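Local coordinates for axin interactor, dorsalization-associated protein (Danio rerio, PDB 2QZQ) that acts as a ventralizing factor during embryogenesis by binding axin and disrupting its homodimerization, which inhibits axin-mediated JNK activation, at residues A[18-23]-A[69-74]; A[116-121]-A[146-151]. All coordinates share one frame; numbering follows the deposited sequence.

Overall arrangement
Contacts 1 and 2 belong to one C2 domain, the C-terminal part of the protein, and lie in the same antiparallel sheet, where the strands run in the order 116-124, 144-151, 15-24, 64-72. Contact 1 joins the last two of these and contact 2 the first two, so the adjacent middle strands tie the pairs together. Their centres are about 9 Å apart. A probable hydrogen bond of 2.8 Å from T19 N to N147 O links the backbones, while L18 CD2 packs 3.7 Å from Q148 CG. E21 OE2 comes within 3.4 Å of N147 CB. Residues 18-23 fall in a region that probably binds axin.

Contact 1. Residues A[18-23]-A[69-74]; sequences LTIEKI and VDVEIQ
In the beta sandwich of this C2 domain, strand 15-24 pairs with strand 64-72 in antiparallel fashion, with L18 opposite V71, T19 opposite D70 and I20 opposite V69. L18 and V71 form a hydrogen-bonded pair, with L18 N 2.9 Å from V71 O and V71 N 2.7 Å from L18 O. The second such pair is I20 with V69, where I20 N donates to V69 O at 2.8 Å and V69 N returns a longer bond of 3.1 Å to I20 O. Past this pair strand 15-24 keeps its bonding to strand 64-72 through E21, with F67 and S68, while on its other edge, against strand 144-151, E21 and K22 both face H145 in a classic beta bulge.

The side chains of L18, I20, V69 and V71 share one face of the sheet, and L18 there meets I86 and F88 of strand 85-94 in the interior of the sandwich. I20 ends on V71 at an oblique crossing, its CD1 methyl 3.7 Å from V71 CG2. Near its backbone the same isoleucine passes V69, with CB 4.2 Å from V69 CG1. L18 reaches I73 instead: its CD1 lies 4.1 Å from I73 CD1, and the I73 side chain also packs on I86, so the apolar layer runs on to I73.

The opposite face carries T19 and D70, a non-hydrogen-bonded pair whose side chains run alongside each other. T19 holds OG1 anti to its carbonyl carbon (chi1 -56°) and D70 places CG likewise (chi1 -68°), which brings hydroxyl and carboxylate together. The hydroxyl donates, approaching from above the carboxylate plane, 42° out of it, with T19 OG1 2.8 Å from D70 OD1.

Contact 2. Residues A[116-121]-A[146-151]; sequences GPIVIE and LNQTLH
I118 and L146 are a hydrogen-bonded pair in the antiparallel pairing of strands 116-124 and 144-151 in the C2 sandwich. Their backbones exchange two bonds, I118 N to L146 O at 3.0 Å and L146 N to I118 O at 2.9 Å; G116 and Q148 form a second reciprocal pair. Side by side on one face, I118 and L146 touch through I118 CG2 and L146 CB, 3.8 Å apart. I118 extends CG1 anti to its backbone N (chi1 -176°), which puts CG2 between N and the carbonyl carbon and sets it against L146 CB. Farther out, the CD1 methyls of L146 and I120 meet at 3.7 Å.

N147 and P117 point the same way on the other face. The asparagine places CG anti to its backbone N (chi1 -169°), which carries the end of its side chain over the G116-P117 peptide link. With an alanine here, that link would probably lose its cover and the pyrrolidine ring its neighbour.

Q148 crosses I118, its extended chain carrying the amide beside the isoleucine methyls. There Q148 NE2 bonds to E112 O, weakly to a water 3.1 Å from G116 O, and sits 3.8 Å from I118 CG2.

Contact 1. Residues A[18-23]-A[69-74]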
ATOM      1  N   LEU A  18      -6.556  -6.267  -2.335  1.00 21.81           N
ATOM      2  CA  LEU A  18      -5.141  -6.199  -2.699  1.00 21.25           C
ATOM      3  C   LEU A  18      -4.342  -7.072  -1.765  1.00 21.36           C
ATOM      4  O   LEU A  18      -4.330  -6.826  -0.538  1.00 22.18           O
ATOM      5  CB  LEU A  18      -4.635  -4.759  -2.643  1.00 21.32           C
ATOM      6  CG  LEU A  18      -5.314  -3.784  -3.599  1.00 21.86           C
ATOM      7  CD1 LEU A  18      -4.945  -2.337  -3.276  1.00 22.16           C
ATOM      8  CD2 LEU A  18      -5.015  -4.152  -5.043  1.00 22.19           C
ATOM      9  N   THR A  19      -3.709  -8.105  -2.320  1.00 20.74           N
ATOM     10  CA  THR A  19      -2.820  -8.952  -1.551  1.00 20.83           C
ATOM     11  C   THR A  19      -1.460  -8.291  -1.572  1.00 19.46           C
ATOM     12  O   THR A  19      -0.889  -8.082  -2.628  1.00 18.22           O
ATOM     13  CB  THR A  19      -2.689 -10.358  -2.193  1.00 21.39           C
ATOM     14  OG1 THR A  19      -3.996 -10.932  -2.335  1.00 23.08           O
ATOM     15  CG2 THR A  19      -1.797 -11.290  -1.346  1.00 21.75           C
ATOM     16  N   ILE A  20      -0.937  -7.964  -0.403  1.00 19.34           N
ATOM     17  CA  ILE A  20       0.411  -7.425  -0.338  1.00 18.41           C
ATOM     18  C   ILE A  20       1.286  -8.635  -0.160  1.00 19.45           C
ATOM     19  O   ILE A  20       1.264  -9.299   0.898  1.00 19.39           O
ATOM     20  CB  ILE A  20       0.598  -6.437   0.844  1.00 18.64           C
ATOM     21  CG1 ILE A  20      -0.368  -5.244   0.740  1.00 19.17           C
ATOM     22  CG2 ILE A  20       2.066  -6.014   0.967  1.00 17.17           C
ATOM     23  CD1 ILE A  20      -0.394  -4.364   2.005  1.00 18.13           C
ATOM     24  N   GLU A  21       2.038  -8.948  -1.212  1.00 18.77           N
ATOM     25  CA  GLU A  21       2.863 -10.142  -1.214  1.00 19.60           C
ATOM     26  C   GLU A  21       4.156  -9.856  -0.491  1.00 18.51           C
ATOM     27  O   GLU A  21       4.457 -10.475   0.511  1.00 18.07           O
ATOM     28  CB  GLU A  21       3.109 -10.635  -2.643  1.00 18.93           C
ATOM     29  CG  GLU A  21       1.771 -10.954  -3.340  1.00 21.05           C
ATOM     30  CD  GLU A  21       1.903 -11.431  -4.786  1.00 22.36           C
ATOM     31  OE1 GLU A  21       2.929 -11.156  -5.433  1.00 25.17           O
ATOM     32  OE2 GLU A  21       0.946 -12.078  -5.272  1.00 26.61           O
ATOM     33  N   LYS A  22       4.919  -8.903  -1.011  1.00 17.65           N
ATOM     34  CA  LYS A  22       6.216  -8.593  -0.434  1.00 16.26           C
ATOM     35  C   LYS A  22       6.632  -7.207  -0.900  1.00 15.95           C
ATOM     36  O   LYS A  22       6.055  -6.673  -1.845  1.00 14.51           O
ATOM     37  CB  LYS A  22       7.249  -9.632  -0.843  1.00 15.75           C
ATOM     38  CG  LYS A  22       7.688  -9.566  -2.290  1.00 14.86           C
ATOM     39  CD  LYS A  22       8.534 -10.763  -2.661  1.00 17.57           C
ATOM     40  CE  LYS A  22       8.736 -10.807  -4.173  1.00 20.01           C
ATOM     41  NZ  LYS A  22       9.663 -11.897  -4.571  1.00 22.14           N
ATOM     42  N   ILE A  23       7.621  -6.640  -0.216  1.00 14.67           N
ATOM     43  CA  ILE A  23       8.212  -5.389  -0.638  1.00 13.87           C
ATOM     44  C   ILE A  23       9.728  -5.548  -0.698  1.00 14.82           C
ATOM     45  O   ILE A  23      10.358  -6.053   0.252  1.00 15.05           O
ATOM     46  CB  ILE A  23       7.756  -4.178   0.243  1.00 13.91           C
ATOM     47  CG1 ILE A  23       8.297  -2.847  -0.334  1.00 11.53           C
ATOM     48  CG2 ILE A  23       8.162  -4.336   1.700  1.00 12.67           C
ATOM     49  CD1 ILE A  23       7.791  -1.606   0.457  1.00 12.19           C
ATOM     50  N   VAL A  69      -0.577 -10.759   2.939  1.00 23.18           N
ATOM     51  CA  VAL A  69      -1.786 -10.358   3.624  1.00 22.98           C
ATOM     52  C   VAL A  69      -2.741  -9.647   2.666  1.00 23.09           C
ATOM     53  O   VAL A  69      -2.305  -8.864   1.813  1.00 22.01           O
ATOM     54  CB  VAL A  69      -1.460  -9.475   4.857  1.00 22.89           C
ATOM     55  CG1 VAL A  69      -0.916  -8.091   4.438  1.00 23.15           C
ATOM     56  CG2 VAL A  69      -2.678  -9.352   5.774  1.00 23.64           C
ATOM     57  N   ASP A  70      -4.040  -9.931   2.804  1.00 23.21           N
ATOM     58  CA  ASP A  70      -5.071  -9.278   1.989  1.00 23.78           C
ATOM     59  C   ASP A  70      -5.556  -7.998   2.640  1.00 23.48           C
ATOM     60  O   ASP A  70      -5.838  -7.963   3.842  1.00 24.23           O
ATOM     61  CB  ASP A  70      -6.284 -10.192   1.766  1.00 24.01           C
ATOM     62  CG  ASP A  70      -5.980 -11.386   0.896  1.00 27.32           C
ATOM     63  OD1 ASP A  70      -4.896 -11.452   0.248  1.00 28.75           O
ATOM     64  OD2 ASP A  70      -6.865 -12.280   0.860  1.00 31.14           O
ATOM     65  N   VAL A  71      -5.639  -6.938   1.853  1.00 22.21           N
ATOM     66  CA  VAL A  71      -6.233  -5.699   2.308  1.00 22.17           C
ATOM     67  C   VAL A  71      -7.518  -5.457   1.505  1.00 22.53           C
ATOM     68  O   VAL A  71      -7.489  -5.440   0.275  1.00 21.66           O
ATOM     69  CB  VAL A  71      -5.245  -4.496   2.183  1.00 22.22           C
ATOM     70  CG1 VAL A  71      -5.890  -3.203   2.640  1.00 22.41           C
ATOM     71  CG2 VAL A  71      -3.962  -4.782   2.999  1.00 22.03           C
ATOM     72  N   GLU A  72      -8.622  -5.240   2.220  1.00 22.23           N
ATOM     73  CA  GLU A  72      -9.930  -4.999   1.612  1.00 22.49           C
ATOM     74  C   GLU A  72     -10.182  -3.517   1.448  1.00 22.16           C
ATOM     75  O   GLU A  72     -10.259  -2.767   2.429  1.00 22.01           O
ATOM     76  CB  GLU A  72     -11.057  -5.669   2.445  1.00 22.38           C
ATOM     77  CG  GLU A  72     -10.784  -7.159   2.784  1.00 23.63           C
ATOM     78  CD  GLU A  72     -10.835  -8.105   1.576  1.00 25.66           C
ATOM     79  OE1 GLU A  72     -11.337  -7.720   0.487  1.00 25.28           O
ATOM     80  OE2 GLU A  72     -10.378  -9.254   1.719  1.00 26.21           O
ATOM     81  N   ILE A  73     -10.305  -3.085   0.194  1.00 21.37           N
ATOM     82  CA  ILE A  73     -10.547  -1.669  -0.103  1.00 21.36           C
ATOM     83  C   ILE A  73     -11.991  -1.307   0.260  1.00 22.29           C
ATOM     84  O   ILE A  73     -12.941  -1.933  -0.227  1.00 22.24           O
ATOM     85  CB  ILE A  73     -10.188  -1.348  -1.582  1.00 21.15           C
ATOM     86  CG1 ILE A  73      -8.690  -1.574  -1.793  1.00 22.29           C
ATOM     87  CG2 ILE A  73     -10.538   0.102  -1.954  1.00 19.71           C
ATOM     88  CD1 ILE A  73      -7.808  -0.744  -0.850  1.00 24.34           C
ATOM     89  N   GLN A  74     -12.133  -0.299   1.117  1.00 22.51           N
ATOM     90  CA  GLN A  74     -13.375  -0.009   1.823  1.00 23.13           C
ATOM     91  C   GLN A  74     -14.329   0.892   1.049  1.00 23.11           C
ATOM     92  O   GLN A  74     -14.954   1.793   1.602  1.00 23.45           O
ATOM     93  CB  GLN A  74     -13.057   0.584   3.199  1.00 23.48           C
ATOM     94  CG  GLN A  74     -12.324  -0.405   4.096  1.00 22.79           C
ATOM     95  CD  GLN A  74     -13.201  -1.586   4.478  1.00 23.58           C
ATOM     96  OE1 GLN A  74     -14.275  -1.400   5.060  1.00 27.10           O
ATOM     97  NE2 GLN A  74     -12.752  -2.792   4.171  1.00 20.12           N
TER

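Contact 2. Residues A[116-121]-A[146-151]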
ATOM      1  N   GLY A 116      -4.850  -9.539 -11.181  1.00 24.06           N
ATOM      2  CA  GLY A 116      -3.543 -10.159 -11.326  1.00 23.62           C
ATOM      3  C   GLY A 116      -2.397  -9.443 -10.633  1.00 22.62           C
ATOM      4  O   GLY A 116      -2.619  -8.468  -9.906  1.00 22.90           O
ATOM      5  N   PRO A 117      -1.169  -9.948 -10.841  1.00 22.39           N
ATOM      6  CA  PRO A 117       0.047  -9.367 -10.272  1.00 21.42           C
ATOM      7  C   PRO A 117       0.362  -7.977 -10.819  1.00 20.62           C
ATOM      8  O   PRO A 117       0.146  -7.686 -11.996  1.00 19.35           O
ATOM      9  CB  PRO A 117       1.136 -10.354 -10.688  1.00 21.91           C
ATOM     10  CG  PRO A 117       0.605 -10.987 -11.946  1.00 22.31           C
ATOM     11  CD  PRO A 117      -0.859 -11.145 -11.651  1.00 21.84           C
ATOM     12  N   ILE A 118       0.850  -7.119  -9.933  1.00 19.65           N
ATOM     13  CA  ILE A 118       1.392  -5.813 -10.319  1.00 19.08           C
ATOM     14  C   ILE A 118       2.614  -5.516  -9.433  1.00 18.24           C
ATOM     15  O   ILE A 118       2.619  -5.866  -8.244  1.00 17.29           O
ATOM     16  CB  ILE A 118       0.320  -4.675 -10.186  1.00 19.05           C
ATOM     17  CG1 ILE A 118       0.863  -3.322 -10.676  1.00 17.87           C
ATOM     18  CG2 ILE A 118      -0.249  -4.585  -8.754  1.00 18.35           C
ATOM     19  CD1 ILE A 118      -0.184  -2.239 -10.655  1.00 19.73           C
ATOM     20  N   VAL A 119       3.652  -4.913 -10.018  1.00 17.63           N
ATOM     21  CA  VAL A 119       4.746  -4.373  -9.217  1.00 17.72           C
ATOM     22  C   VAL A 119       4.708  -2.839  -9.308  1.00 16.92           C
ATOM     23  O   VAL A 119       4.387  -2.256 -10.364  1.00 17.08           O
ATOM     24  CB  VAL A 119       6.160  -4.979  -9.588  1.00 18.61           C
ATOM     25  CG1 VAL A 119       6.144  -6.531  -9.479  1.00 20.64           C
ATOM     26  CG2 VAL A 119       6.613  -4.540 -10.961  1.00 18.23           C
ATOM     27  N   ILE A 120       4.962  -2.187  -8.185  1.00 15.59           N
ATOM     28  CA  ILE A 120       4.879  -0.749  -8.131  1.00 15.81           C
ATOM     29  C   ILE A 120       6.160  -0.247  -7.451  1.00 15.24           C
ATOM     30  O   ILE A 120       6.593  -0.794  -6.422  1.00 14.20           O
ATOM     31  CB  ILE A 120       3.684  -0.247  -7.291  1.00 15.35           C
ATOM     32  CG1 ILE A 120       2.345  -0.827  -7.777  1.00 15.03           C
ATOM     33  CG2 ILE A 120       3.644   1.292  -7.309  1.00 17.21           C
ATOM     34  CD1 ILE A 120       1.180  -0.543  -6.820  1.00 18.09           C
ATOM     35  N   GLU A 121       6.738   0.797  -8.047  1.00 14.37           N
ATOM     36  CA  GLU A 121       7.964   1.430  -7.539  1.00 14.79           C
ATOM     37  C   GLU A 121       7.735   2.247  -6.259  1.00 14.69           C
ATOM     38  O   GLU A 121       6.613   2.734  -5.983  1.00 14.60           O
ATOM     39  CB  GLU A 121       8.596   2.318  -8.637  1.00 14.87           C
ATOM     40  CG  GLU A 121       7.876   3.672  -8.870  1.00 16.31           C
ATOM     41  CD  GLU A 121       6.678   3.588  -9.826  1.00 19.22           C
ATOM     42  OE1 GLU A 121       6.154   2.483 -10.073  1.00 15.21           O
ATOM     43  OE2 GLU A 121       6.232   4.654 -10.301  1.00 16.68           O
ATOM     44  N   LEU A 146       2.135  -6.749  -5.496  1.00 15.47           N
ATOM     45  CA  LEU A 146       0.737  -6.962  -5.125  1.00 15.35           C
ATOM     46  C   LEU A 146       0.042  -7.952  -6.060  1.00 16.99           C
ATOM     47  O   LEU A 146       0.500  -8.188  -7.194  1.00 15.72           O
ATOM     48  CB  LEU A 146      -0.073  -5.651  -5.163  1.00 16.86           C
ATOM     49  CG  LEU A 146       0.473  -4.389  -4.484  1.00 17.50           C
ATOM     50  CD1 LEU A 146      -0.394  -3.178  -4.828  1.00 16.64           C
ATOM     51  CD2 LEU A 146       0.562  -4.624  -2.989  1.00 16.72           C
ATOM     52  N   ASN A 147      -1.053  -8.523  -5.566  1.00 18.27           N
ATOM     53  CA  ASN A 147      -2.017  -9.245  -6.428  1.00 20.70           C
ATOM     54  C   ASN A 147      -3.378  -8.615  -6.241  1.00 21.33           C
ATOM     55  O   ASN A 147      -3.823  -8.423  -5.100  1.00 21.45           O
ATOM     56  CB  ASN A 147      -2.054 -10.753  -6.120  1.00 21.04           C
ATOM     57  CG  ASN A 147      -2.844 -11.547  -7.164  1.00 22.43           C
ATOM     58  OD1 ASN A 147      -2.633 -11.387  -8.344  1.00 20.98           O
ATOM     59  ND2 ASN A 147      -3.767 -12.387  -6.713  1.00 26.06           N
ATOM     60  N   GLN A 148      -4.028  -8.256  -7.358  1.00 21.73           N
ATOM     61  CA  GLN A 148      -5.364  -7.652  -7.322  1.00 22.40           C
ATOM     62  C   GLN A 148      -6.430  -8.695  -7.665  1.00 23.96           C
ATOM     63  O   GLN A 148      -6.271  -9.465  -8.617  1.00 23.37           O
ATOM     64  CB  GLN A 148      -5.501  -6.479  -8.311  1.00 22.00           C
ATOM     65  CG  GLN A 148      -4.303  -5.550  -8.387  1.00 20.28           C
ATOM     66  CD  GLN A 148      -4.641  -4.238  -9.053  1.00 20.71           C
ATOM     67  OE1 GLN A 148      -5.697  -3.650  -8.795  1.00 20.32           O
ATOM     68  NE2 GLN A 148      -3.746  -3.763  -9.921  1.00 19.34           N
ATOM     69  N   THR A 149      -7.488  -8.724  -6.864  1.00 25.11           N
ATOM     70  CA  THR A 149      -8.647  -9.573  -7.125  1.00 26.31           C
ATOM     71  C   THR A 149      -9.868  -8.689  -7.089  1.00 27.08           C
ATOM     72  O   THR A 149     -10.119  -7.969  -6.105  1.00 26.25           O
ATOM     73  CB  THR A 149      -8.842 -10.691  -6.079  1.00 26.27           C
ATOM     74  OG1 THR A 149      -7.612 -11.385  -5.873  1.00 26.33           O
ATOM     75  CG2 THR A 149      -9.922 -11.687  -6.553  1.00 27.08           C
ATOM     76  N   LEU A 150     -10.651  -8.777  -8.164  1.00 27.97           N
ATOM     77  CA  LEU A 150     -11.870  -8.012  -8.285  1.00 28.94           C
ATOM     78  C   LEU A 150     -13.062  -8.943  -8.058  1.00 29.54           C
ATOM     79  O   LEU A 150     -13.173 -10.001  -8.691  1.00 30.78           O
ATOM     80  CB  LEU A 150     -11.911  -7.276  -9.630  1.00 29.13           C
ATOM     81  CG  LEU A 150     -11.044  -6.004  -9.746  1.00 28.54           C
ATOM     82  CD1 LEU A 150      -9.555  -6.304  -9.840  1.00 29.74           C
ATOM     83  CD2 LEU A 150     -11.485  -5.160 -10.936  1.00 30.67           C
ATOM     84  N   HIS A 151     -13.897  -8.572  -7.098  1.00 29.43           N
ATOM     85  CA  HIS A 151     -15.013  -9.400  -6.663  1.00 30.24           C
ATOM     86  C   HIS A 151     -16.324  -8.894  -7.235  1.00 30.73           C
ATOM     87  O   HIS A 151     -16.767  -7.773  -6.932  1.00 29.56           O
ATOM     88  CB  HIS A 151     -15.093  -9.481  -5.133  1.00 29.54           C
ATOM     89  CG  HIS A 151     -13.874 -10.071  -4.501  1.00 28.80           C
ATOM     90  ND1 HIS A 151     -13.470 -11.370  -4.721  1.00 28.57           N
ATOM     91  CD2 HIS A 151     -12.962  -9.531  -3.655  1.00 29.06           C
ATOM     92  CE1 HIS A 151     -12.364 -11.607  -4.035  1.00 29.64           C
ATOM     93  NE2 HIS A 151     -12.033 -10.504  -3.384  1.00 28.18           N
TER
HETATM   94  O   HOH W   1      -2.734  -5.916 -11.680  1.00 22.65           O